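Malate dehydrogenase (PDB 6UM4) probably catalyses the reversible oxidation of malate to oxaloacetate with a nicotinamide adenine dinucleotide cofactor. Local coordinates at residues G153-P156 against L157-E160; E190-D193 against V194-N198; A199-F202 against K203-E207; R250-H253 against D254-L257. One frame throughout, in Å; residues are numbered along the deposited sequence. Where two conformers were deposited one is given.

Contact 1 of 4, residues G153-P156 against L157-E160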
ATOM      1  N   GLY A 153      -3.828 -11.559  -0.482  1.00 26.82           N
ATOM      2  CA  GLY A 153      -4.167 -10.655   0.586  1.00 26.40           C
ATOM      3  C   GLY A 153      -5.324 -11.111   1.437  1.00 27.14           C
ATOM      4  O   GLY A 153      -5.504 -10.576   2.537  1.00 30.41           O
ATOM      5  N   ALA A 154      -6.086 -12.101   0.979  1.00 27.93           N
ATOM      6  CA  ALA A 154      -7.184 -12.667   1.754  1.00 28.88           C
ATOM      7  C   ALA A 154      -8.154 -11.579   2.198  1.00 30.01           C
ATOM      8  O   ALA A 154      -8.527 -11.482   3.368  1.00 33.85           O
ATOM      9  CB  ALA A 154      -6.654 -13.454   2.961  1.00 31.34           C
ATOM     10  N   PHE A 155      -8.535 -10.731   1.252  1.00 27.53           N
ATOM     11  CA  PHE A 155      -9.362  -9.581   1.574  1.00 29.95           C
ATOM     12  C   PHE A 155     -10.830  -9.967   1.608  1.00 29.84           C
ATOM     13  O   PHE A 155     -11.378 -10.363   0.573  1.00 31.90           O
ATOM     14  CB  PHE A 155      -9.155  -8.468   0.571  1.00 26.29           C
ATOM     15  CG  PHE A 155      -7.807  -7.828   0.643  1.00 25.04           C
ATOM     16  CD1 PHE A 155      -7.490  -6.977   1.693  1.00 26.96           C
ATOM     17  CD2 PHE A 155      -6.876  -8.029  -0.364  1.00 27.62           C
ATOM     18  CE1 PHE A 155      -6.240  -6.344   1.759  1.00 28.54           C
ATOM     19  CE2 PHE A 155      -5.641  -7.400  -0.320  1.00 34.09           C
ATOM     20  CZ  PHE A 155      -5.318  -6.559   0.753  1.00 32.01           C
ATOM     21  N   PRO A 156     -11.509  -9.819   2.746  1.00 28.49           N
ATOM     22  CA  PRO A 156     -12.934 -10.163   2.792  1.00 29.46           C
ATOM     23  C   PRO A 156     -13.776  -9.326   1.863  1.00 28.94           C
ATOM     24  O   PRO A 156     -14.785  -9.819   1.343  1.00 29.69           O
ATOM     25  CB  PRO A 156     -13.297  -9.896   4.259  1.00 34.10           C
ATOM     26  CG  PRO A 156     -11.982  -9.991   4.999  1.00 31.08           C
ATOM     27  CD  PRO A 156     -11.019  -9.359   4.052  1.00 28.48           C
ATOM     28  N   LEU A 157     -13.373  -8.083   1.606  1.00 27.76           N
ATOM     29  CA  LEU A 157     -14.185  -7.170   0.815  1.00 29.13           C
ATOM     30  C   LEU A 157     -14.032  -7.377  -0.684  1.00 32.19           C
ATOM     31  O   LEU A 157     -14.871  -6.883  -1.447  1.00 37.36           O
ATOM     32  CB  LEU A 157     -13.833  -5.716   1.166  1.00 26.36           C
ATOM     33  CG  LEU A 157     -14.234  -5.242   2.571  1.00 27.18           C
ATOM     34  CD1 LEU A 157     -13.694  -3.850   2.878  1.00 25.86           C
ATOM     35  CD2 LEU A 157     -15.747  -5.294   2.787  1.00 30.60           C
ATOM     36  N   LEU A 158     -12.993  -8.084  -1.128  1.00 28.04           N
ATOM     37  CA  LEU A 158     -12.697  -8.238  -2.553  1.00 26.38           C
ATOM     38  C   LEU A 158     -13.520  -9.400  -3.095  1.00 33.22           C
ATOM     39  O   LEU A 158     -13.131 -10.563  -2.983  1.00 33.10           O
ATOM     40  CB  LEU A 158     -11.211  -8.460  -2.769  1.00 25.84           C
ATOM     41  CG  LEU A 158     -10.719  -8.409  -4.202  1.00 27.66           C
ATOM     42  CD1 LEU A 158     -11.269  -7.172  -4.919  1.00 26.45           C
ATOM     43  CD2 LEU A 158      -9.219  -8.351  -4.145  1.00 27.92           C
ATOM     44  N   GLU A 159     -14.654  -9.074  -3.703  1.00 30.54           N
ATOM     45  CA  GLU A 159     -15.593 -10.102  -4.133  0.58 28.99           C
ATOM     46  C   GLU A 159     -15.225 -10.697  -5.485  1.00 31.78           C
ATOM     47  O   GLU A 159     -15.598 -11.842  -5.771  1.00 30.13           O
ATOM     48  CB  GLU A 159     -17.010  -9.530  -4.184  0.58 31.52           C
ATOM     49  CG  GLU A 159     -18.032 -10.375  -3.441  0.58 38.45           C
ATOM     50  CD  GLU A 159     -18.719  -9.602  -2.334  0.58 43.16           C
ATOM     51  OE1 GLU A 159     -19.602  -8.774  -2.649  0.58 42.42           O
ATOM     52  OE2 GLU A 159     -18.364  -9.804  -1.149  0.58 45.18           O
ATOM     53  N   GLU A 160     -14.498  -9.959  -6.317  1.00 28.03           N
ATOM     54  CA  GLU A 160     -14.144 -10.459  -7.633  1.00 28.16           C
ATOM     55  C   GLU A 160     -12.934  -9.698  -8.135  1.00 27.02           C
ATOM     56  O   GLU A 160     -12.773  -8.515  -7.839  1.00 28.03           O
ATOM     57  CB  GLU A 160     -15.302 -10.301  -8.634  1.00 28.67           C
ATOM     58  CG  GLU A 160     -15.055 -11.009  -9.956  1.00 37.42           C
ATOM     59  CD  GLU A 160     -16.013 -10.590 -11.068  1.00 43.18           C
ATOM     60  OE1 GLU A 160     -16.973  -9.834 -10.797  1.00 44.52           O
ATOM     61  OE2 GLU A 160     -15.819 -11.057 -12.211  1.00 43.37           O
TER

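Contact 2 of 4, residues E190-D193 against V194-N198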
ATOM      1  N   GLU A 190       7.116  13.810 -29.995  1.00 47.48           N
ATOM      2  CA  GLU A 190       7.369  15.132 -29.447  1.00 44.60           C
ATOM      3  C   GLU A 190       6.311  15.423 -28.385  1.00 47.08           C
ATOM      4  O   GLU A 190       5.430  14.598 -28.117  1.00 46.44           O
ATOM      5  CB  GLU A 190       7.366  16.182 -30.550  1.00 43.66           C
ATOM      6  CG  GLU A 190       8.550  16.090 -31.470  1.00 45.58           C
ATOM      7  CD  GLU A 190       8.508  17.153 -32.543  1.00 53.43           C
ATOM      8  OE1 GLU A 190       7.858  16.912 -33.584  1.00 56.42           O
ATOM      9  OE2 GLU A 190       9.106  18.232 -32.332  1.00 54.60           O
ATOM     10  N   ARG A 191       6.386  16.608 -27.770  1.00 42.89           N
ATOM     11  CA  ARG A 191       5.398  16.949 -26.752  1.00 41.35           C
ATOM     12  C   ARG A 191       3.986  16.890 -27.321  1.00 39.02           C
ATOM     13  O   ARG A 191       3.060  16.415 -26.656  1.00 41.43           O
ATOM     14  CB  ARG A 191       5.669  18.334 -26.173  1.00 46.08           C
ATOM     15  CG  ARG A 191       4.495  18.858 -25.352  1.00 53.34           C
ATOM     16  CD  ARG A 191       4.747  20.233 -24.746  1.00 59.02           C
ATOM     17  NE  ARG A 191       3.512  20.829 -24.238  1.00 58.67           N
ATOM     18  CZ  ARG A 191       2.862  21.820 -24.837  1.00 60.14           C
ATOM     19  NH1 ARG A 191       3.337  22.340 -25.963  1.00 60.28           N
ATOM     20  NH2 ARG A 191       1.745  22.297 -24.306  1.00 61.17           N
ATOM     21  N   ALA A 192       3.807  17.350 -28.562  1.00 35.09           N
ATOM     22  CA  ALA A 192       2.483  17.335 -29.178  1.00 36.06           C
ATOM     23  C   ALA A 192       1.996  15.907 -29.405  1.00 44.27           C
ATOM     24  O   ALA A 192       0.806  15.610 -29.243  1.00 42.52           O
ATOM     25  CB  ALA A 192       2.513  18.104 -30.496  1.00 37.04           C
ATOM     26  N   ASP A 193       2.908  15.013 -29.789  1.00 45.32           N
ATOM     27  CA  ASP A 193       2.556  13.614 -29.999  1.00 41.89           C
ATOM     28  C   ASP A 193       2.115  12.963 -28.697  1.00 43.90           C
ATOM     29  O   ASP A 193       1.221  12.106 -28.689  1.00 41.69           O
ATOM     30  CB  ASP A 193       3.754  12.886 -30.597  1.00 40.69           C
ATOM     31  CG  ASP A 193       3.899  13.153 -32.069  1.00 46.35           C
ATOM     32  OD1 ASP A 193       2.857  13.286 -32.750  1.00 46.54           O
ATOM     33  OD2 ASP A 193       5.050  13.314 -32.523  1.00 51.24           O
ATOM     34  N   VAL A 194       2.756  13.340 -27.588  1.00 42.05           N
ATOM     35  CA  VAL A 194       2.357  12.821 -26.286  1.00 42.15           C
ATOM     36  C   VAL A 194       0.922  13.220 -25.985  1.00 39.91           C
ATOM     37  O   VAL A 194       0.139  12.429 -25.441  1.00 31.09           O
ATOM     38  CB  VAL A 194       3.321  13.317 -25.190  1.00 41.36           C
ATOM     39  CG1 VAL A 194       2.763  13.015 -23.800  1.00 38.01           C
ATOM     40  CG2 VAL A 194       4.704  12.706 -25.369  1.00 39.75           C
ATOM     41  N   MET A 195       0.561  14.466 -26.309  1.00 34.79           N
ATOM     42  CA  MET A 195      -0.810  14.915 -26.094  1.00 35.54           C
ATOM     43  C   MET A 195      -1.792  14.202 -27.017  1.00 32.90           C
ATOM     44  O   MET A 195      -2.854  13.752 -26.571  1.00 35.92           O
ATOM     45  CB  MET A 195      -0.900  16.425 -26.274  1.00 38.58           C
ATOM     46  CG  MET A 195       0.157  17.123 -25.471  1.00 46.67           C
ATOM     47  SD  MET A 195      -0.577  17.996 -24.103  1.00 53.99           S
ATOM     48  CE  MET A 195       0.893  18.413 -23.163  1.00 58.73           C
ATOM     49  N   LYS A 196      -1.456  14.092 -28.311  1.00 30.97           N
ATOM     50  CA  LYS A 196      -2.400  13.520 -29.269  1.00 32.95           C
ATOM     51  C   LYS A 196      -2.552  12.015 -29.088  1.00 38.12           C
ATOM     52  O   LYS A 196      -3.671  11.491 -29.137  1.00 44.67           O
ATOM     53  CB  LYS A 196      -1.963  13.837 -30.701  1.00 31.80           C
ATOM     54  CG  LYS A 196      -1.872  15.331 -30.988  1.00 32.83           C
ATOM     55  CD  LYS A 196      -1.752  15.614 -32.475  1.00 37.74           C
ATOM     56  CE  LYS A 196      -0.340  16.001 -32.868  1.00 43.18           C
ATOM     57  NZ  LYS A 196      -0.327  16.537 -34.270  1.00 45.32           N
ATOM     58  N   ASP A 197      -1.444  11.301 -28.886  1.00 38.35           N
ATOM     59  CA  ASP A 197      -1.534   9.856 -28.694  1.00 35.44           C
ATOM     60  C   ASP A 197      -2.329   9.516 -27.444  1.00 33.04           C
ATOM     61  O   ASP A 197      -3.129   8.572 -27.446  1.00 28.58           O
ATOM     62  CB  ASP A 197      -0.141   9.232 -28.642  1.00 31.41           C
ATOM     63  CG  ASP A 197       0.582   9.318 -29.974  1.00 38.59           C
ATOM     64  OD1 ASP A 197      -0.070   9.672 -30.983  1.00 38.91           O
ATOM     65  OD2 ASP A 197       1.793   9.009 -30.016  1.00 42.83           O
ATOM     66  N   ASN A 198      -2.126  10.263 -26.360  1.00 31.24           N
ATOM     67  CA  ASN A 198      -2.906   9.988 -25.160  1.00 31.04           C
ATOM     68  C   ASN A 198      -4.359  10.413 -25.337  1.00 31.87           C
ATOM     69  O   ASN A 198      -5.273   9.729 -24.865  1.00 28.37           O
ATOM     70  CB  ASN A 198      -2.270  10.673 -23.956  1.00 25.11           C
ATOM     71  CG  ASN A 198      -1.116   9.883 -23.399  1.00 29.81           C
ATOM     72  OD1 ASN A 198      -1.308   8.894 -22.691  1.00 31.60           O
ATOM     73  ND2 ASN A 198       0.101  10.287 -23.749  1.00 34.51           N
TER

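Contact 3 of 4, residues A199-F202 against K203-E207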
ATOM      1  N   ALA A 199      -4.601  11.523 -26.039  1.00 38.72           N
ATOM      2  CA  ALA A 199      -5.983  11.898 -26.318  1.00 34.71           C
ATOM      3  C   ALA A 199      -6.705  10.775 -27.061  1.00 32.98           C
ATOM      4  O   ALA A 199      -7.874  10.491 -26.777  1.00 32.25           O
ATOM      5  CB  ALA A 199      -6.040  13.215 -27.095  1.00 26.94           C
ATOM      6  N   ALA A 200      -6.019  10.118 -28.006  1.00 30.60           N
ATOM      7  CA  ALA A 200      -6.623   8.999 -28.724  1.00 31.11           C
ATOM      8  C   ALA A 200      -6.962   7.855 -27.773  1.00 30.21           C
ATOM      9  O   ALA A 200      -7.982   7.176 -27.944  1.00 27.02           O
ATOM     10  CB  ALA A 200      -5.692   8.522 -29.839  1.00 31.36           C
ATOM     11  N   ILE A 201      -6.107   7.612 -26.779  1.00 25.67           N
ATOM     12  CA  ILE A 201      -6.401   6.592 -25.773  1.00 32.57           C
ATOM     13  C   ILE A 201      -7.640   6.974 -24.969  1.00 29.03           C
ATOM     14  O   ILE A 201      -8.511   6.137 -24.700  1.00 24.57           O
ATOM     15  CB  ILE A 201      -5.185   6.365 -24.846  1.00 27.60           C
ATOM     16  CG1 ILE A 201      -4.031   5.680 -25.579  1.00 29.87           C
ATOM     17  CG2 ILE A 201      -5.567   5.592 -23.600  1.00 23.63           C
ATOM     18  CD1 ILE A 201      -2.758   5.676 -24.776  1.00 30.43           C
ATOM     19  N   PHE A 202      -7.718   8.231 -24.530  1.00 24.09           N
ATOM     20  CA  PHE A 202      -8.822   8.618 -23.661  1.00 23.64           C
ATOM     21  C   PHE A 202     -10.093   8.944 -24.434  1.00 24.41           C
ATOM     22  O   PHE A 202     -11.181   8.896 -23.857  1.00 24.33           O
ATOM     23  CB  PHE A 202      -8.382   9.767 -22.744  1.00 22.92           C
ATOM     24  CG  PHE A 202      -7.476   9.289 -21.652  1.00 23.29           C
ATOM     25  CD1 PHE A 202      -8.006   8.773 -20.477  1.00 21.59           C
ATOM     26  CD2 PHE A 202      -6.116   9.243 -21.846  1.00 22.11           C
ATOM     27  CE1 PHE A 202      -7.195   8.285 -19.491  1.00 24.03           C
ATOM     28  CE2 PHE A 202      -5.291   8.744 -20.870  1.00 27.68           C
ATOM     29  CZ  PHE A 202      -5.829   8.258 -19.685  1.00 25.86           C
ATOM     30  N   LYS A 203      -9.992   9.232 -25.723  1.00 25.28           N
ATOM     31  CA  LYS A 203     -11.200   9.265 -26.538  1.00 29.01           C
ATOM     32  C   LYS A 203     -11.841   7.888 -26.563  1.00 30.08           C
ATOM     33  O   LYS A 203     -13.048   7.742 -26.337  1.00 29.32           O
ATOM     34  CB  LYS A 203     -10.867   9.735 -27.950  1.00 31.66           C
ATOM     35  CG  LYS A 203     -11.970   9.483 -28.960  1.00 32.87           C
ATOM     36  CD  LYS A 203     -11.528   9.858 -30.359  1.00 37.60           C
ATOM     37  CE  LYS A 203     -12.701   9.825 -31.337  1.00 36.15           C
ATOM     38  NZ  LYS A 203     -12.190   9.703 -32.726  1.00 40.38           N
ATOM     39  N   ALA A 204     -11.021   6.860 -26.783  1.00 31.85           N
ATOM     40  CA  ALA A 204     -11.517   5.490 -26.819  1.00 34.95           C
ATOM     41  C   ALA A 204     -12.085   5.072 -25.472  1.00 29.81           C
ATOM     42  O   ALA A 204     -13.093   4.357 -25.411  1.00 30.55           O
ATOM     43  CB  ALA A 204     -10.394   4.547 -27.244  1.00 33.31           C
ATOM     44  N   GLN A 205     -11.457   5.500 -24.378  1.00 25.15           N
ATOM     45  CA  GLN A 205     -11.945   5.064 -23.072  1.00 24.56           C
ATOM     46  C   GLN A 205     -13.190   5.830 -22.649  1.00 24.62           C
ATOM     47  O   GLN A 205     -14.096   5.252 -22.043  1.00 24.75           O
ATOM     48  CB  GLN A 205     -10.829   5.170 -22.023  1.00 23.57           C
ATOM     49  CG  GLN A 205      -9.702   4.196 -22.323  1.00 29.12           C
ATOM     50  CD  GLN A 205      -8.662   4.110 -21.225  1.00 33.16           C
ATOM     51  OE1 GLN A 205      -8.724   4.840 -20.234  1.00 31.99           O
ATOM     52  NE2 GLN A 205      -7.698   3.213 -21.397  1.00 25.65           N
ATOM     53  N   GLY A 206     -13.277   7.122 -22.975  1.00 32.05           N
ATOM     54  CA  GLY A 206     -14.531   7.824 -22.759  1.00 28.62           C
ATOM     55  C   GLY A 206     -15.678   7.187 -23.526  1.00 26.08           C
ATOM     56  O   GLY A 206     -16.804   7.092 -23.024  1.00 26.39           O
ATOM     57  N   GLU A 207     -15.408   6.750 -24.758  1.00 26.77           N
ATOM     58  CA  GLU A 207     -16.422   6.069 -25.553  1.00 29.08           C
ATOM     59  C   GLU A 207     -16.857   4.778 -24.874  1.00 27.92           C
ATOM     60  O   GLU A 207     -18.055   4.478 -24.786  1.00 29.37           O
ATOM     61  CB  GLU A 207     -15.877   5.793 -26.961  1.00 30.14           C
ATOM     62  CG  GLU A 207     -15.863   7.017 -27.877  1.00 33.46           C
ATOM     63  CD  GLU A 207     -15.076   6.802 -29.161  1.00 37.23           C
ATOM     64  OE1 GLU A 207     -14.331   5.803 -29.260  1.00 39.15           O
ATOM     65  OE2 GLU A 207     -15.179   7.657 -30.066  1.00 40.12           O
TER

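Contact 4 of 4, residues R250-H253 against D254-L257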
ATOM      1  N   ARG A 250      -4.240  15.849  -6.512  1.00 22.06           N
ATOM      2  CA  ARG A 250      -4.181  15.618  -5.083  1.00 18.29           C
ATOM      3  C   ARG A 250      -2.756  15.392  -4.628  1.00 17.21           C
ATOM      4  O   ARG A 250      -2.431  15.658  -3.470  1.00 23.20           O
ATOM      5  CB  ARG A 250      -5.054  14.409  -4.724  1.00 25.78           C
ATOM      6  CG  ARG A 250      -5.164  14.108  -3.228  1.00 17.44           C
ATOM      7  CD  ARG A 250      -5.500  15.378  -2.452  1.00 20.39           C
ATOM      8  NE  ARG A 250      -5.741  15.086  -1.051  1.00 21.09           N
ATOM      9  CZ  ARG A 250      -6.912  14.718  -0.546  1.00 26.28           C
ATOM     10  NH1 ARG A 250      -7.980  14.599  -1.335  1.00 22.38           N
ATOM     11  NH2 ARG A 250      -7.006  14.447   0.758  1.00 21.11           N
ATOM     12  N   LEU A 251      -1.890  14.884  -5.515  1.00 17.14           N
ATOM     13  CA  LEU A 251      -0.512  14.648  -5.110  1.00 18.61           C
ATOM     14  C   LEU A 251       0.252  15.969  -5.032  1.00 21.91           C
ATOM     15  O   LEU A 251       1.031  16.188  -4.095  1.00 21.73           O
ATOM     16  CB  LEU A 251       0.176  13.661  -6.053  1.00 17.20           C
ATOM     17  CG  LEU A 251       1.611  13.374  -5.605  1.00 17.39           C
ATOM     18  CD1 LEU A 251       1.637  12.747  -4.211  1.00 22.06           C
ATOM     19  CD2 LEU A 251       2.436  12.568  -6.612  1.00 17.58           C
ATOM     20  N   ASP A 252       0.044  16.860  -6.006  1.00 17.58           N
ATOM     21  CA  ASP A 252       0.562  18.218  -5.876  1.00 19.54           C
ATOM     22  C   ASP A 252       0.086  18.839  -4.569  1.00 17.98           C
ATOM     23  O   ASP A 252       0.874  19.419  -3.803  1.00 18.24           O
ATOM     24  CB  ASP A 252       0.141  19.080  -7.067  1.00 18.15           C
ATOM     25  CG  ASP A 252       0.466  18.447  -8.424  1.00 24.55           C
ATOM     26  OD1 ASP A 252       1.621  18.048  -8.684  1.00 22.95           O
ATOM     27  OD2 ASP A 252      -0.441  18.415  -9.284  1.00 28.22           O
ATOM     28  N   HIS A 253      -1.213  18.717  -4.305  1.00 17.86           N
ATOM     29  CA  HIS A 253      -1.807  19.246  -3.082  1.00 18.03           C
ATOM     30  C   HIS A 253      -1.103  18.709  -1.838  1.00 24.58           C
ATOM     31  O   HIS A 253      -0.640  19.478  -0.987  1.00 22.83           O
ATOM     32  CB  HIS A 253      -3.298  18.897  -3.072  1.00 20.20           C
ATOM     33  CG  HIS A 253      -4.024  19.361  -1.854  1.00 22.64           C
ATOM     34  ND1 HIS A 253      -4.844  20.467  -1.857  1.00 27.11           N
ATOM     35  CD2 HIS A 253      -4.066  18.863  -0.595  1.00 28.39           C
ATOM     36  CE1 HIS A 253      -5.357  20.638  -0.652  1.00 26.59           C
ATOM     37  NE2 HIS A 253      -4.905  19.674   0.134  1.00 28.22           N
ATOM     38  N   ASP A 254      -0.986  17.385  -1.737  1.00 18.87           N
ATOM     39  CA  ASP A 254      -0.353  16.792  -0.572  1.00 17.85           C
ATOM     40  C   ASP A 254       1.125  17.154  -0.487  1.00 22.10           C
ATOM     41  O   ASP A 254       1.687  17.202   0.615  1.00 19.95           O
ATOM     42  CB  ASP A 254      -0.536  15.257  -0.583  1.00 19.03           C
ATOM     43  CG  ASP A 254      -1.982  14.837  -0.328  1.00 25.39           C
ATOM     44  OD1 ASP A 254      -2.781  15.668   0.185  1.00 22.55           O
ATOM     45  OD2 ASP A 254      -2.332  13.678  -0.665  1.00 29.26           O
ATOM     46  N   ARG A 255       1.790  17.335  -1.630  1.00 24.44           N
ATOM     47  CA  ARG A 255       3.191  17.738  -1.586  1.00 22.43           C
ATOM     48  C   ARG A 255       3.331  19.139  -1.012  1.00 25.57           C
ATOM     49  O   ARG A 255       4.268  19.409  -0.253  1.00 23.19           O
ATOM     50  CB  ARG A 255       3.814  17.656  -2.976  1.00 23.21           C
ATOM     51  CG  ARG A 255       4.088  16.235  -3.426  1.00 23.37           C
ATOM     52  CD  ARG A 255       4.393  16.194  -4.899  1.00 25.41           C
ATOM     53  NE  ARG A 255       5.034  14.946  -5.284  1.00 24.21           N
ATOM     54  CZ  ARG A 255       5.194  14.562  -6.541  1.00 25.58           C
ATOM     55  NH1 ARG A 255       4.738  15.330  -7.532  1.00 22.29           N
ATOM     56  NH2 ARG A 255       5.789  13.409  -6.806  1.00 28.92           N
ATOM     57  N   GLY A 256       2.404  20.036  -1.362  1.00 19.56           N
ATOM     58  CA  GLY A 256       2.398  21.355  -0.755  1.00 19.31           C
ATOM     59  C   GLY A 256       2.203  21.291   0.747  1.00 25.33           C
ATOM     60  O   GLY A 256       2.911  21.964   1.507  1.00 22.31           O
ATOM     61  N   LEU A 257       1.232  20.485   1.193  1.00 19.20           N
ATOM     62  CA  LEU A 257       1.017  20.307   2.623  1.00 19.47           C
ATOM     63  C   LEU A 257       2.285  19.829   3.305  1.00 21.25           C
ATOM     64  O   LEU A 257       2.583  20.241   4.429  1.00 23.30           O
ATOM     65  CB  LEU A 257      -0.125  19.322   2.886  1.00 20.90           C
ATOM     66  CG  LEU A 257      -1.527  19.663   2.401  1.00 20.10           C
ATOM     67  CD1 LEU A 257      -2.453  18.539   2.773  1.00 18.97           C
ATOM     68  CD2 LEU A 257      -2.006  20.951   3.040  1.00 22.75           C
TER
HETATM   69  O   HOH W   1      -4.483  15.298   2.154  1.00 21.43           O
HETATM   70  O   HOH W   2       4.036  18.012  -7.635  1.00 27.59           O

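Contact 1 of 4, residues G153-P156 against L157-E160
Phe155 and Leu158 face each other across a tight turn. The CB atoms of Phe155 and Leu158 touch at 3.9 Å. Leu158 CB also lies 3.8 Å from Phe155 O, beside the hydrogen bond that closes the turn. In that bond Leu158 N gives its hydrogen to Phe155 O at 3.3 Å. The donor sits well above the carbonyl plane, 64° out of it, so the bond does not use a lone pair.

Beyond CB, the Phe155 side chain leaves the turn. CG lies beside the backbone N (chi1 -69°), which leads the ring away from the strand and back toward Gly153. Gly153 O sits 4.0 Å above one face of the Phe155 ring, over its centre. Leu158 CD2 approaches the ring obliquely, with Phe155 CD2 4.5 Å away. The ring also packs on Ala118 and Asn119. Lys341 of the second subunit makes a cation-pi contact with it and a hydrogen bond to Gly153 O.

Pro156 takes the second place of the turn. The proline ring restricts phi to near -62°, which suits the second position of a type I turn. Pro156 O accepts a hydrogen bond from Asn267 of the second subunit. The whole is a type I beta turn from Phe155 to Leu158. It feeds strand 158-164, an outermost strand of the parallel Rossmann sheet within this chain.

Contact 2 of 4, residues E190-D193 against V194-N198
Arg191 and Met195, one helical turn apart, are in van der Waals contact. Met195 CE lies 3.7 Å from Arg191 NE and comes at the guanidinium obliquely. The arginine is extended from CG to NE, while the methionine bends at chi2 (-110°), which brings its methyl group back toward the arginine. Both side chains also pack on Glu410 of helix 394-414. Lys196 lays its aliphatic part over the preceding turn, with CG 3.2 Å from Ala192 O.

The backbone bonds are those of a regular alpha helix. The first joins Val194 N to Glu190 O at 3.0 Å. Met195, Lys196 and Asp197 follow with the same i to i-4 pattern.

Side-chain hydrogen bonds come next. Asp193 OD2 accepts a weak bond from the backbone N of Glu190, the N-cap residue, at 3.3 Å. This is one of the two bonds that define a capping box. Further on, Asn198 ND2 gives a nearly straight bond to Val194 O at 2.7 Å, with that oxygen in the amide plane of Asn198. Val194 O also accepts from Asn198 N at 3.3 Å, so two donors of one residue grip it.

Charges complete the contact. Asp193 OD1 and Lys196 NZ are 4.8 Å apart, near but not bridged. Lys183 forms a salt bridge with Asp197 OD2 and gives its backbone N-H to Asn198 OD1. An acidic Asp193 in the first turn would be expected to suit the positive end of the helix dipole. The polar groups of Asp197 and Asn198 tie the helix to the loop at Lys183.

Contact 3 of 4, residues A199-F202 against K203-E207
Ile201, Phe202 and Gln205 meet on helix 191-212, the crossover helix of a beta-alpha-beta unit in the Rossmann domain. The backbone here is regular alpha helix. Lys203 N bonds to Ala199 O at 2.7 Å, and Gly206 N bonds to Phe202 O at 2.9 Å. Ala204 and Gln205 bond in the same way to Ala200 and Ile201.

Gln205 carries most of the side-chain contact. Its CG passes 3.3 Å from Ile201 O. The chain then runs extended (chi2 -172°), alongside Ile201 and pointing the same way. The CG2 methyl of Ile201 lies over a face of the Gln205 amide, 3.9 Å from NE2. Gln205 OE1, at the other end of the amide, comes to 3.8 Å from Phe202 CE1. The approach to the ring is oblique, and ring and amide planes are 62° apart. The amide nitrogen has its own partner: NE2 gives a hydrogen bond to Glu167 OE2. This bond helps fix the turn of the amide. Lys203 CB rests 3.3 Å from Ala199 O, and the rest of that side chain extends away.

Neighbours lie on several sides of the helix. Phe202 and Gln205 both pack on Leu179 of strand 176-179. Ala199, Phe202 and Lys203 touch helix 226-235. Ala204 and Gln205 meet helix 167-171.

Contact 4 of 4, residues R250-H253 against D254-L257
Arg250 to Leu257 form the first two turns of helix 250-264, with alpha-helical angles throughout. Asp254 N bonds to Arg250 O at 2.8 Å. Arg255, Gly256 and Leu257 repeat the bond to Leu251, Asp252 and His253.

Arg250 and Asp254 make a salt bridge, NE to OD1, at 3.3 Å. The carboxylate oxygen lies in the guanidinium plane, at its edge. OD1 is met on its syn side but 30° out of the carboxylate plane; the guanidinium and carboxylate planes are 78° apart. A bend at chi2 (49°) turns Arg250 toward the aspartate. Water 1 joins the same pair. It donates to Asp254 OD1 at 2.6 Å and accepts from Arg250 NH2. Arg250 NH1 has a second partner, Asp345.

Asp254 OD1 also lies at the edge of the His253 ring, 3.5 Å from CD2. Leu257 CD1 comes to the same ring obliquely, 3.7 Å from His253 CD2. Leu257 also touches Ala154 of the second subunit. His253 ND1 is bonded to Ser355.

Leu251 CD2 sits over the centre of one face of the Arg255 guanidinium, 3.4 Å from CZ. Water 2, in the plane of that group, accepts from Arg255 NH1 at 2.8 Å and donates to Asp252 OD1 at 2.6 Å. Asp252 OD2 bonds to His280 ND1, consistent with the aspartate-histidine pair of this enzyme family.

Leu251 packs on helix 332-348, while His253 and Leu257 pack on strand 271-277.

In the fold
Contact 4 is buried, about 11 Å from the centre of the chain; the other three lie farther out and are partly buried. Contacts 2 and 3 are successive stretches of helix 191-212, with centres about 13 Å apart. In contact 2 polar groups of the second turn tie the helix to a loop, and a weak bond closes its first turn. Contact 3 is more apolar and packs toward the sheet. Contact 4 differs in using waters and a salt bridge inside the protein. Contacts 1 and 4, about 30 Å apart by centres in one chain, both border the second subunit.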